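Local coordinates for uncharacterized protein (Streptococcus pneumoniae, PDB 3LFT), which probably serves as the substrate-binding protein of an ABC transporter and holds L-tryptophan in the cleft between its two lobes, at residues Leu8-His13 with Gly46-Val51; Asp102-Gly107 with Asp258-Val263; Gly137-Ser142 with Ser178-Met183. All coordinates share one frame; numbering follows the deposited sequence. Where two conformers were deposited one is given.

Interaction 1: Leu8-His13 with Gly46-Val51; sequences LQFVSH and GDQSKV. With TRP (tryptophan), chain C.
F10 and G46 meet above the C-terminal end of strand 3-9, where helix 48-58 starts in the lobe built on the six-stranded parallel sheet. This helix leads from strand 37-43 to strand 65-69 and passes over strand 3-9, as in a right-handed beta-alpha-beta crossover. G46 N donates to F10 O at 2.8 Å. S44 OG gives the same oxygen a second bond. The F10 side chain runs with CG opposite the backbone N (chi1 173°), which turns its ring to the start of the helix. G46 CA lies over one ring face as a CH-pi contact, 3.9 Å from the ring centroid. V51 CG2 sits at the edge, near the ring plane, 3.8 Å from F10 CD1. The bent side chain of Q48 brings NE2 within 3.7 Å of F10 CE1. D47 is the N-cap: its OD1 accepts from S49 N at 2.8 Å. Further along the loop, H13 touches the ligand, with NE2 3.4 Å from CZ3 of the bound tryptophan. N196 of the other lobe touches both F10 and H13, and its ND2 is hydrogen-bonded to the ligand. One backbone bond ties G46 to the strand end, and contacts at face and edge probably limit the rotation of the F10 ring beside the tryptophan pocket.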
ATOM      1  N   LEU A   8       6.854 -12.509   5.656  1.00  5.24           N
ATOM      2  CA  LEU A   8       6.946 -12.527   4.197  1.00  5.61           C
ATOM      3  C   LEU A   8       6.634 -11.129   3.698  1.00  5.22           C
ATOM      4  O   LEU A   8       5.515 -10.631   3.870  1.00  6.15           O
ATOM      5  CB  LEU A   8       5.968 -13.548   3.580  1.00  5.61           C
ATOM      6  CG  LEU A   8       5.970 -13.620   2.046  1.00  5.22           C
ATOM      7  CD1 LEU A   8       7.322 -14.094   1.504  1.00  6.94           C
ATOM      8  CD2 LEU A   8       4.839 -14.527   1.555  1.00  7.21           C
ATOM      9  N   GLN A   9       7.644 -10.484   3.113  1.00  5.86           N
ATOM     10  CA  GLN A   9       7.438  -9.208   2.450  1.00  6.09           C
ATOM     11  C   GLN A   9       7.211  -9.496   0.963  1.00  5.98           C
ATOM     12  O   GLN A   9       7.981 -10.204   0.334  1.00  5.99           O
ATOM     13  CB  GLN A   9       8.640  -8.308   2.679  1.00  6.24           C
ATOM     14  CG  GLN A   9       8.463  -6.926   2.043  1.00  6.56           C
ATOM     15  CD  GLN A   9       9.570  -5.978   2.444  1.00  7.29           C
ATOM     16  OE1 GLN A   9      10.045  -5.983   3.582  1.00  8.39           O
ATOM     17  NE2 GLN A   9       9.978  -5.138   1.491  1.00  6.64           N
ATOM     18  N   PHE A  10       6.142  -8.934   0.401  1.00  5.91           N
ATOM     19  CA  PHE A  10       5.756  -9.328  -0.947  1.00  5.65           C
ATOM     20  C   PHE A  10       6.834  -8.977  -1.972  1.00  5.18           C
ATOM     21  O   PHE A  10       7.131  -9.783  -2.849  1.00  5.18           O
ATOM     22  CB  PHE A  10       4.417  -8.695  -1.354  1.00  6.03           C
ATOM     23  CG  PHE A  10       4.042  -8.938  -2.795  1.00  5.24           C
ATOM     24  CD1 PHE A  10       4.020 -10.232  -3.329  1.00  6.54           C
ATOM     25  CD2 PHE A  10       3.729  -7.866  -3.627  1.00  6.57           C
ATOM     26  CE1 PHE A  10       3.684 -10.443  -4.647  1.00  6.10           C
ATOM     27  CE2 PHE A  10       3.397  -8.070  -4.964  1.00  6.75           C
ATOM     28  CZ  PHE A  10       3.372  -9.359  -5.476  1.00  6.66           C
ATOM     29  N   VAL A  11       7.416  -7.781  -1.872  1.00  6.00           N
ATOM     30  CA  VAL A  11       8.342  -7.276  -2.877  1.00  6.29           C
ATOM     31  C   VAL A  11       9.123  -6.154  -2.228  1.00  6.72           C
ATOM     32  O   VAL A  11       8.720  -5.603  -1.209  1.00  6.54           O
ATOM     33  CB  VAL A  11       7.560  -6.751  -4.135  1.00  6.21           C
ATOM     34  CG1 VAL A  11       6.745  -5.494  -3.817  1.00  6.43           C
ATOM     35  CG2 VAL A  11       8.452  -6.492  -5.330  1.00  7.69           C
ATOM     36  N   SER A  12      10.252  -5.805  -2.836  1.00  7.03           N
ATOM     37  CA  SER A  12      10.986  -4.616  -2.412  1.00  7.41           C
ATOM     38  C   SER A  12      10.422  -3.385  -3.094  1.00  7.70           C
ATOM     39  O   SER A  12      10.570  -3.192  -4.297  1.00  9.00           O
ATOM     40  CB  SER A  12      12.477  -4.751  -2.727  1.00  7.27           C
ATOM     41  OG  SER A  12      13.048  -5.763  -1.922  1.00  9.05           O
ATOM     42  N   HIS A  13       9.726  -2.564  -2.321  1.00  6.07           N
ATOM     43  CA  HIS A  13       9.557  -1.171  -2.704  1.00  6.20           C
ATOM     44  C   HIS A  13       9.680  -0.342  -1.423  1.00  5.60           C
ATOM     45  O   HIS A  13       9.494  -0.877  -0.329  1.00  5.05           O
ATOM     46  CB  HIS A  13       8.313  -0.965  -3.592  1.00  5.94           C
ATOM     47  CG  HIS A  13       6.996  -1.116  -2.905  1.00  4.99           C
ATOM     48  ND1 HIS A  13       6.101  -2.131  -3.177  1.00  7.01           N
ATOM     49  CD2 HIS A  13       6.374  -0.279  -2.047  1.00  3.01           C
ATOM     50  CE1 HIS A  13       4.988  -1.921  -2.490  1.00  3.06           C
ATOM     51  NE2 HIS A  13       5.141  -0.814  -1.782  1.00  6.96           N
ATOM     52  N   GLY A  46       7.979  -9.935  -5.547  1.00  4.26           N
ATOM     53  CA  GLY A  46       6.847  -9.713  -6.447  1.00  5.42           C
ATOM     54  C   GLY A  46       6.425 -10.908  -7.280  1.00  5.59           C
ATOM     55  O   GLY A  46       5.627 -10.769  -8.200  1.00  7.13           O
ATOM     56  N   ASP A  47       6.958 -12.078  -6.951  1.00  4.96           N
ATOM     57  CA  ASP A  47       6.773 -13.277  -7.766  1.00  4.94           C
ATOM     58  C   ASP A  47       5.791 -14.216  -7.064  1.00  4.79           C
ATOM     59  O   ASP A  47       6.077 -14.730  -5.972  1.00  4.70           O
ATOM     60  CB  ASP A  47       8.145 -13.945  -7.964  1.00  4.40           C
ATOM     61  CG  ASP A  47       8.104 -15.173  -8.866  1.00  6.08           C
ATOM     62  OD1 ASP A  47       7.024 -15.775  -9.059  1.00  7.49           O
ATOM     63  OD2 ASP A  47       9.178 -15.534  -9.390  1.00  8.64           O
ATOM     64  N   GLN A  48       4.637 -14.466  -7.684  1.00  4.50           N
ATOM     65  CA  GLN A  48       3.624 -15.332  -7.055  1.00  5.36           C
ATOM     66  C   GLN A  48       4.116 -16.749  -6.813  1.00  4.86           C
ATOM     67  O   GLN A  48       3.641 -17.430  -5.886  1.00  4.08           O
ATOM     68  CB  GLN A  48       2.319 -15.373  -7.853  1.00  6.48           C
ATOM     69  CG  GLN A  48       1.476 -14.135  -7.662  1.00  8.16           C
ATOM     70  CD  GLN A  48       0.971 -13.937  -6.235  1.00 12.08           C
ATOM     71  OE1 GLN A  48       0.591 -14.886  -5.520  1.00 10.54           O
ATOM     72  NE2 GLN A  48       0.958 -12.684  -5.816  1.00 13.31           N
ATOM     73  N   SER A  49       5.052 -17.224  -7.639  1.00  5.90           N
ATOM     74  CA  SER A  49       5.625 -18.546  -7.404  1.00  6.64           C
ATOM     75  C   SER A  49       6.377 -18.566  -6.085  1.00  6.30           C
ATOM     76  O   SER A  49       6.241 -19.520  -5.303  1.00  6.74           O
ATOM     77  CB  SER A  49       6.540 -18.950  -8.557  1.00  6.70           C
ATOM     78  OG  SER A  49       5.773 -19.114  -9.740  1.00  9.27           O
ATOM     79  N   LYS A  50       7.141 -17.512  -5.822  1.00  6.15           N
ATOM     80  CA  LYS A  50       7.869 -17.391  -4.574  1.00  6.16           C
ATOM     81  C   LYS A  50       6.897 -17.201  -3.408  1.00  5.27           C
ATOM     82  O   LYS A  50       7.119 -17.708  -2.313  1.00  6.11           O
ATOM     83  CB  LYS A  50       8.896 -16.262  -4.638  1.00  5.74           C
ATOM     84  CG  LYS A  50      10.028 -16.568  -5.626  1.00  6.88           C
ATOM     85  CD  LYS A  50      11.086 -15.465  -5.636  1.00  8.47           C
ATOM     86  CE  LYS A  50      12.021 -15.568  -6.838  1.00 14.20           C
ATOM     87  NZ  LYS A  50      12.854 -16.794  -6.800  1.00 18.92           N
ATOM     88  N   VAL A  51       5.804 -16.470  -3.630  1.00  5.85           N
ATOM     89  CA  VAL A  51       4.798 -16.332  -2.579  1.00  5.94           C
ATOM     90  C   VAL A  51       4.332 -17.714  -2.136  1.00  6.12           C
ATOM     91  O   VAL A  51       4.267 -18.000  -0.945  1.00  5.91           O
ATOM     92  CB  VAL A  51       3.609 -15.476  -3.006  1.00  5.37           C
ATOM     93  CG1 VAL A  51       2.499 -15.517  -1.950  1.00  5.88           C
ATOM     94  CG2 VAL A  51       4.049 -14.060  -3.239  1.00  5.76           C
TER
HETATM   95  N   TRP C   1      -1.611  -1.701   1.191  1.00  8.29           N
HETATM   96  CA  TRP C   1      -0.917  -2.447   0.101  1.00  8.97           C
HETATM   97  C   TRP C   1      -1.577  -3.770  -0.113  1.00  8.94           C
HETATM   98  O   TRP C   1      -0.970  -4.684  -0.678  1.00  8.77           O
HETATM   99  CB  TRP C   1       0.573  -2.604   0.445  1.00  8.71           C
HETATM  100  CG  TRP C   1       1.254  -1.265   0.581  1.00  7.83           C
HETATM  101  CD1 TRP C   1       1.564  -0.581   1.756  1.00  8.47           C
HETATM  102  CD2 TRP C   1       1.693  -0.403  -0.522  1.00  8.23           C
HETATM  103  NE1 TRP C   1       2.163   0.618   1.447  1.00  8.55           N
HETATM  104  CE2 TRP C   1       2.250   0.787   0.127  1.00  8.59           C
HETATM  105  CE3 TRP C   1       1.624  -0.530  -1.889  1.00  8.21           C
HETATM  106  CZ2 TRP C   1       2.742   1.799  -0.678  1.00  8.72           C
HETATM  107  CZ3 TRP C   1       2.121   0.509  -2.670  1.00  9.20           C
HETATM  108  CH2 TRP C   1       2.676   1.649  -2.055  1.00  8.94           C
HETATM  109  OXT TRP C   1      -2.740  -3.936   0.282  1.00  8.45           O

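Interaction 2: Asp102-Gly107 with Asp258-Val263; sequences DLKKPG and DTPVNV
L103 has CG opposite its own carbonyl carbon (chi1 -63°) and an extended chi2, which turns its methyls to V261 and V263. CD2 meets V261 CB at 3.9 Å, and both methyls reach V263 CG2. V261 has CG1 opposite its backbone N (chi1 176°), where L103 CD2 also touches it, and CG2 beside that N. The L103 and V263 side chains cross at about a right angle. The backbones are joined by one hydrogen bond. V261 N donates to L103 O at 2.8 Å. P260 CA adds a CA-H...O contact to the same oxygen at 3.3 Å. The P260 ring lies side by side with the K104 chain. The residues belong to the edge of the six-stranded parallel sheet. Segment 258-263 leads into strand 262-264, the outermost strand, after the chain has returned through helix 236-251. Segment 102-107 lies in the loop that precedes strand 110-115, the neighbour of 262-264 in the sheet. D102 shapes this loop as an Asx motif: its OD1 accepts from K105 N at 2.8 Å in an almost straight bond, and weakly from K104 N. P106 is buried, and one side of it meets the other segment. Its CG comes within 3.3 Å of T259 O, an oxygen that accepts from T111 OG1 of strand 110-115. P106 CG also lies 4.1 Å from V261 CG2. A water spans the two segments. It is 2.7 Å from K104 O and 3.0 Å from D258 OD1, and may not donate to both at once.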
ATOM      1  N   ASP A 102     -15.239  -9.720   8.564  1.00  5.95           N
ATOM      2  CA  ASP A 102     -15.509  -8.294   8.753  1.00  5.68           C
ATOM      3  C   ASP A 102     -14.395  -7.726   9.633  1.00  5.67           C
ATOM      4  O   ASP A 102     -13.521  -8.475  10.123  1.00  5.52           O
ATOM      5  CB  ASP A 102     -16.933  -7.974   9.256  1.00  6.55           C
ATOM      6  CG  ASP A 102     -17.211  -8.475  10.656  1.00  6.12           C
ATOM      7  OD1 ASP A 102     -16.430  -8.208  11.584  1.00  7.75           O
ATOM      8  OD2 ASP A 102     -18.276  -9.100  10.856  1.00 11.52           O
ATOM      9  N   LEU A 103     -14.414  -6.417   9.827  1.00  5.94           N
ATOM     10  CA  LEU A 103     -13.304  -5.765  10.533  1.00  6.66           C
ATOM     11  C   LEU A 103     -13.340  -6.014  12.016  1.00  6.24           C
ATOM     12  O   LEU A 103     -12.295  -5.939  12.664  1.00  8.02           O
ATOM     13  CB  LEU A 103     -13.335  -4.269  10.289  1.00  7.50           C
ATOM     14  CG  LEU A 103     -13.162  -3.765   8.862  1.00  9.55           C
ATOM     15  CD1 LEU A 103     -13.357  -2.247   8.883  1.00  9.81           C
ATOM     16  CD2 LEU A 103     -11.806  -4.145   8.289  1.00  9.84           C
ATOM     17  N   LYS A 104     -14.514  -6.290  12.556  1.00  5.73           N
ATOM     18  CA  LYS A 104     -14.672  -6.421  13.995  1.00  5.68           C
ATOM     19  C   LYS A 104     -14.345  -7.812  14.494  1.00  5.84           C
ATOM     20  O   LYS A 104     -13.619  -7.963  15.471  1.00  6.68           O
ATOM     21  CB  LYS A 104     -16.090  -6.030  14.384  1.00  5.70           C
ATOM     22  CG  LYS A 104     -16.410  -6.188  15.866  1.00  6.62           C
ATOM     23  CD  LYS A 104     -15.539  -5.259  16.733  1.00  6.62           C
ATOM     24  CE  LYS A 104     -15.953  -5.252  18.167  1.00  6.55           C
ATOM     25  NZ  LYS A 104     -17.267  -4.626  18.346  1.00  6.97           N
ATOM     26  N   LYS A 105     -14.864  -8.817  13.803  1.00  5.93           N
ATOM     27  CA  LYS A 105     -14.630 -10.225  14.147  1.00  6.11           C
ATOM     28  C   LYS A 105     -14.130 -10.917  12.872  1.00  5.70           C
ATOM     29  O   LYS A 105     -14.920 -11.461  12.088  1.00  6.54           O
ATOM     30  CB  LYS A 105     -15.911 -10.890  14.683  1.00  7.59           C
ATOM     31  N   PRO A 106     -12.814 -10.891  12.657  1.00  5.49           N
ATOM     32  CA  PRO A 106     -12.253 -11.491  11.448  1.00  5.60           C
ATOM     33  C   PRO A 106     -12.710 -12.928  11.241  1.00  5.41           C
ATOM     34  O   PRO A 106     -12.936 -13.334  10.098  1.00  5.56           O
ATOM     35  CB  PRO A 106     -10.750 -11.352  11.665  1.00  5.15           C
ATOM     36  CG  PRO A 106     -10.668 -10.040  12.426  1.00  5.78           C
ATOM     37  CD  PRO A 106     -11.805 -10.133  13.411  1.00  5.64           C
ATOM     38  N   GLY A 107     -12.860 -13.678  12.339  1.00  5.34           N
ATOM     39  CA  GLY A 107     -13.539 -14.973  12.286  1.00  6.24           C
ATOM     40  C   GLY A 107     -12.692 -16.185  11.986  1.00  6.24           C
ATOM     41  O   GLY A 107     -13.201 -17.303  12.078  1.00  8.04           O
ATOM     42  N   ASP A 258     -11.100 -12.926  16.941  1.00  5.21           N
ATOM     43  CA  ASP A 258     -11.814 -11.942  17.742  1.00  5.82           C
ATOM     44  C   ASP A 258     -11.020 -10.660  17.916  1.00  5.70           C
ATOM     45  O   ASP A 258     -11.377  -9.834  18.772  1.00  5.36           O
ATOM     46  CB  ASP A 258     -12.137 -12.523  19.133  1.00  7.38           C
ATOM     47  CG  ASP A 258     -13.115 -11.665  19.935  1.00 11.63           C
ATOM     48  OD1 ASP A 258     -14.144 -11.215  19.372  1.00 14.02           O
ATOM     49  OD2 ASP A 258     -12.889 -11.466  21.157  1.00 15.27           O
ATOM     50  N   THR A 259      -9.948 -10.484  17.143  1.00  5.25           N
ATOM     51  CA  THR A 259      -9.124  -9.273  17.261  1.00  5.67           C
ATOM     52  C   THR A 259      -9.464  -8.293  16.135  1.00  5.83           C
ATOM     53  O   THR A 259      -9.235  -8.596  14.962  1.00  5.79           O
ATOM     54  CB  THR A 259      -7.622  -9.635  17.207  1.00  5.88           C
ATOM     55  OG1 THR A 259      -7.303 -10.517  18.290  1.00  5.88           O
ATOM     56  CG2 THR A 259      -6.775  -8.391  17.318  1.00  8.04           C
ATOM     57  N   PRO A 260     -10.075  -7.146  16.470  1.00  5.73           N
ATOM     58  CA  PRO A 260     -10.451  -6.217  15.407  1.00  5.86           C
ATOM     59  C   PRO A 260      -9.276  -5.796  14.531  1.00  6.07           C
ATOM     60  O   PRO A 260      -8.147  -5.626  14.983  1.00  6.90           O
ATOM     61  CB  PRO A 260     -11.010  -5.009  16.176  1.00  6.00           C
ATOM     62  CG  PRO A 260     -11.503  -5.607  17.440  1.00  5.96           C
ATOM     63  CD  PRO A 260     -10.527  -6.683  17.798  1.00  6.31           C
ATOM     64  N   VAL A 261      -9.556  -5.624  13.258  1.00  5.87           N
ATOM     65  CA  VAL A 261      -8.593  -5.049  12.333  1.00  5.87           C
ATOM     66  C   VAL A 261      -8.372  -3.572  12.708  1.00  5.84           C
ATOM     67  O   VAL A 261      -9.326  -2.864  13.073  1.00  6.63           O
ATOM     68  CB  VAL A 261      -9.136  -5.161  10.899  1.00  5.24           C
ATOM     69  CG1 VAL A 261      -8.201  -4.490   9.898  1.00  6.91           C
ATOM     70  CG2 VAL A 261      -9.290  -6.646  10.517  1.00  6.51           C
ATOM     71  N   ASN A 262      -7.107  -3.149  12.656  1.00  6.02           N
ATOM     72  CA  ASN A 262      -6.750  -1.760  12.873  1.00  5.84           C
ATOM     73  C   ASN A 262      -6.681  -1.070  11.511  1.00  5.91           C
ATOM     74  O   ASN A 262      -5.752  -1.301  10.743  1.00  6.06           O
ATOM     75  CB  ASN A 262      -5.381  -1.711  13.585  1.00  6.77           C
ATOM     76  CG  ASN A 262      -4.930  -0.307  13.889  1.00  7.06           C
ATOM     77  OD1 ASN A 262      -5.411   0.640  13.275  1.00  6.89           O
ATOM     78  ND2 ASN A 262      -3.953  -0.154  14.794  1.00  7.36           N
ATOM     79  N   VAL A 263      -7.669  -0.218  11.241  1.00  5.62           N
ATOM     80  CA  VAL A 263      -7.768   0.491   9.958  1.00  5.70           C
ATOM     81  C   VAL A 263      -7.260   1.929  10.096  1.00  5.36           C
ATOM     82  O   VAL A 263      -7.723   2.685  10.964  1.00  5.93           O
ATOM     83  CB  VAL A 263      -9.230   0.511   9.416  1.00  5.45           C
ATOM     84  CG1 VAL A 263      -9.291   1.204   8.043  1.00  5.48           C
ATOM     85  CG2 VAL A 263      -9.762  -0.921   9.289  1.00  7.45           C
TER
HETATM   86  O   HOH W   1     -13.962  -8.541  18.129  1.00  9.31           O

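Interaction 3: Gly137-Ser142 with Ser178-Met183; sequences GALYSS and STVTVM
The peptide between G137 and A138 is the flat group that meets the helix, and the end of selenomethionine M183, in one of its two conformers, lies over one of its faces. In this conformer M183 CE is 3.3 Å from G137 O and 4.0 Å from L139 CB. Neither contact is certain for the other conformer. G137 has no side chain, which leaves the methyl access to the backbone. M183 holds CG between its backbone N and carbonyl carbon (chi1 76°), and a bend at chi3 turns CE back to the strand. L139 is the main side chain from the strand. Its two methyls part: CD1 meets T179 CG2 at 3.9 Å, and CD2 meets V180 CG2 at 4.0 Å. T179 turns its methyl to the strand and its OG1 to E175 O. V205 of helix 202-208 also touches both L139 and V180. No hydrogen bond crosses; the contact is apolar and buried. Strand 137-141 and helix 178-183 run antiparallel, 174° between directions and 10.2 Å between axes. Helix 176-183 links strand 164-170 to strand 189-192 and crosses over strand 135-141 between them, the beta-alpha-beta crossover of a Rossmann-like lobe.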
ATOM      1  N   GLY A 137      -6.248   9.020 -15.780  1.00  5.24           N
ATOM      2  CA  GLY A 137      -5.948   7.620 -16.090  1.00  6.29           C
ATOM      3  C   GLY A 137      -5.517   6.915 -14.815  1.00  6.03           C
ATOM      4  O   GLY A 137      -4.548   7.330 -14.173  1.00  6.42           O
ATOM      5  N   ALA A 138      -6.227   5.853 -14.446  1.00  6.50           N
ATOM      6  CA  ALA A 138      -5.893   5.036 -13.284  1.00  6.47           C
ATOM      7  C   ALA A 138      -4.956   3.922 -13.750  1.00  6.41           C
ATOM      8  O   ALA A 138      -5.376   3.065 -14.518  1.00  6.74           O
ATOM      9  CB  ALA A 138      -7.181   4.447 -12.657  1.00  6.57           C
ATOM     10  N   LEU A 139      -3.694   3.966 -13.322  1.00  6.01           N
ATOM     11  CA  LEU A 139      -2.687   2.942 -13.645  1.00  5.68           C
ATOM     12  C   LEU A 139      -2.525   2.020 -12.441  1.00  6.37           C
ATOM     13  O   LEU A 139      -2.196   2.476 -11.356  1.00  6.81           O
ATOM     14  CB  LEU A 139      -1.367   3.631 -13.980  1.00  6.59           C
ATOM     15  CG  LEU A 139      -0.175   2.710 -14.251  1.00  5.93           C
ATOM     16  CD1 LEU A 139      -0.394   1.911 -15.528  1.00  8.59           C
ATOM     17  CD2 LEU A 139       1.097   3.523 -14.338  1.00  7.36           C
ATOM     18  N   TYR A 140      -2.733   0.726 -12.642  1.00  6.39           N
ATOM     19  CA  TYR A 140      -2.736  -0.227 -11.526  1.00  6.33           C
ATOM     20  C   TYR A 140      -2.623  -1.626 -12.074  1.00  6.01           C
ATOM     21  O   TYR A 140      -2.736  -1.851 -13.291  1.00  7.24           O
ATOM     22  CB  TYR A 140      -4.026  -0.110 -10.715  1.00  7.16           C
ATOM     23  CG  TYR A 140      -5.302  -0.548 -11.407  1.00  7.34           C
ATOM     24  CD1 TYR A 140      -5.941  -1.739 -11.028  1.00  9.51           C
ATOM     25  CD2 TYR A 140      -5.893   0.226 -12.410  1.00  9.92           C
ATOM     26  CE1 TYR A 140      -7.124  -2.145 -11.629  1.00  9.43           C
ATOM     27  CE2 TYR A 140      -7.076  -0.185 -13.018  1.00  9.82           C
ATOM     28  CZ  TYR A 140      -7.690  -1.358 -12.604  1.00 10.37           C
ATOM     29  OH  TYR A 140      -8.872  -1.757 -13.213  1.00 12.90           O
ATOM     30  N   SER A 141      -2.429  -2.580 -11.173  1.00  6.41           N
ATOM     31  CA  SER A 141      -2.308  -3.967 -11.612  1.00  7.46           C
ATOM     32  C   SER A 141      -3.621  -4.735 -11.510  1.00  7.31           C
ATOM     33  O   SER A 141      -4.334  -4.638 -10.501  1.00  8.94           O
ATOM     34  CB  SER A 141      -1.220  -4.640 -10.804  1.00  8.67           C
ATOM     35  OG  SER A 141      -1.105  -5.976 -11.253  1.00 12.05           O
ATOM     36  N   SER A 142      -3.926  -5.511 -12.549  1.00  7.43           N
ATOM     37  CA  SER A 142      -5.020  -6.480 -12.498  1.00  8.62           C
ATOM     38  C   SER A 142      -4.670  -7.668 -11.560  1.00  8.47           C
ATOM     39  O   SER A 142      -5.535  -8.491 -11.254  1.00 12.14           O
ATOM     40  CB  SER A 142      -5.369  -6.956 -13.912  1.00  8.76           C
ATOM     41  OG  SER A 142      -4.209  -7.435 -14.583  1.00  8.26           O
ATOM     42  N   SER A 178       4.854   0.914 -21.897  1.00  6.25           N
ATOM     43  CA  SER A 178       3.999   1.045 -23.073  1.00  6.52           C
ATOM     44  C   SER A 178       2.608   1.563 -22.694  1.00  6.20           C
ATOM     45  O   SER A 178       2.008   2.334 -23.433  1.00  6.57           O
ATOM     46  CB  SER A 178       3.906  -0.281 -23.843  1.00  6.83           C
ATOM     47  OG  SER A 178       3.327  -1.291 -23.035  1.00  9.34           O
ATOM     48  N   THR A 179       2.119   1.169 -21.518  1.00  6.01           N
ATOM     49  CA  THR A 179       0.817   1.627 -21.059  1.00  6.06           C
ATOM     50  C   THR A 179       0.861   3.114 -20.743  1.00  5.59           C
ATOM     51  O   THR A 179      -0.063   3.850 -21.087  1.00  6.00           O
ATOM     52  CB  THR A 179       0.309   0.815 -19.851  1.00  5.78           C
ATOM     53  OG1 THR A 179       0.128  -0.549 -20.258  1.00  6.22           O
ATOM     54  CG2 THR A 179      -1.009   1.342 -19.352  1.00  8.59           C
ATOM     55  N   VAL A 180       1.938   3.557 -20.100  1.00  4.69           N
ATOM     56  CA  VAL A 180       2.075   4.985 -19.820  1.00  5.16           C
ATOM     57  C   VAL A 180       2.054   5.784 -21.124  1.00  5.10           C
ATOM     58  O   VAL A 180       1.378   6.823 -21.214  1.00  5.10           O
ATOM     59  CB  VAL A 180       3.318   5.322 -18.957  1.00  5.06           C
ATOM     60  CG1 VAL A 180       3.554   6.848 -18.885  1.00  6.90           C
ATOM     61  CG2 VAL A 180       3.154   4.761 -17.562  1.00  5.52           C
ATOM     62  N   THR A 181       2.770   5.293 -22.134  1.00  5.18           N
ATOM     63  CA  THR A 181       2.825   5.997 -23.408  1.00  6.03           C
ATOM     64  C   THR A 181       1.430   6.146 -24.023  1.00  5.87           C
ATOM     65  O   THR A 181       1.052   7.242 -24.463  1.00  6.22           O
ATOM     66  CB  THR A 181       3.790   5.297 -24.361  1.00  5.78           C
ATOM     67  OG1 THR A 181       5.116   5.381 -23.825  1.00  7.19           O
ATOM     68  CG2 THR A 181       3.775   5.951 -25.732  1.00  7.39           C
ATOM     69  N   VAL A 182       0.659   5.062 -24.019  1.00  5.89           N
ATOM     70  CA  VAL A 182      -0.708   5.088 -24.531  1.00  6.09           C
ATOM     71  C   VAL A 182      -1.614   6.026 -23.717  1.00  5.75           C
ATOM     72  O   VAL A 182      -2.297   6.895 -24.264  1.00  6.12           O
ATOM     73  CB  VAL A 182      -1.325   3.654 -24.581  1.00  6.41           C
ATOM     74  CG1 VAL A 182      -2.818   3.708 -24.922  1.00  7.26           C
ATOM     75  CG2 VAL A 182      -0.559   2.770 -25.549  1.00  8.38           C
HETATM   76  N   MSE A 183      -1.600   5.860 -22.402  1.00  5.06           N
HETATM   77  CA  MSE A 183      -2.530   6.601 -21.574  0.50  5.70           C
HETATM   78  C   MSE A 183      -2.279   8.101 -21.599  1.00  5.65           C
HETATM   79  O   MSE A 183      -3.216   8.869 -21.519  1.00  5.65           O
HETATM   80  CB  MSE A 183      -2.550   6.069 -20.142  0.50  5.97           C
HETATM   81  CG  MSE A 183      -1.347   6.469 -19.300  0.50  5.65           C
HETATM   82 SE   MSE A 183      -1.223   5.445 -17.679  0.50 10.35          SE
HETATM   83  CE  MSE A 183      -2.754   6.144 -16.726  0.50 10.23           C
TER

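Interactions 1 and 2 belong to the same six-stranded sheet, with centres 25 Å and nearest atoms about 16 Å apart. Interaction 3 belongs to the four-stranded sheet of the other lobe. The bound tryptophan lies between the lobes. Interaction 1 touches it through H13. The other two stand back: the side chain of V263 is about 11 Å from the ligand, that of L139 about 12 Å. Interactions 1 and 3 come within about 8 Å at their nearest atoms. Interactions 2 and 3 lie on opposite sides of the chain's centre, 34 Å between their centres. In sequence, interaction 3 is nested within the loop closed by interaction 2, whose second segment lies back in the first lobe.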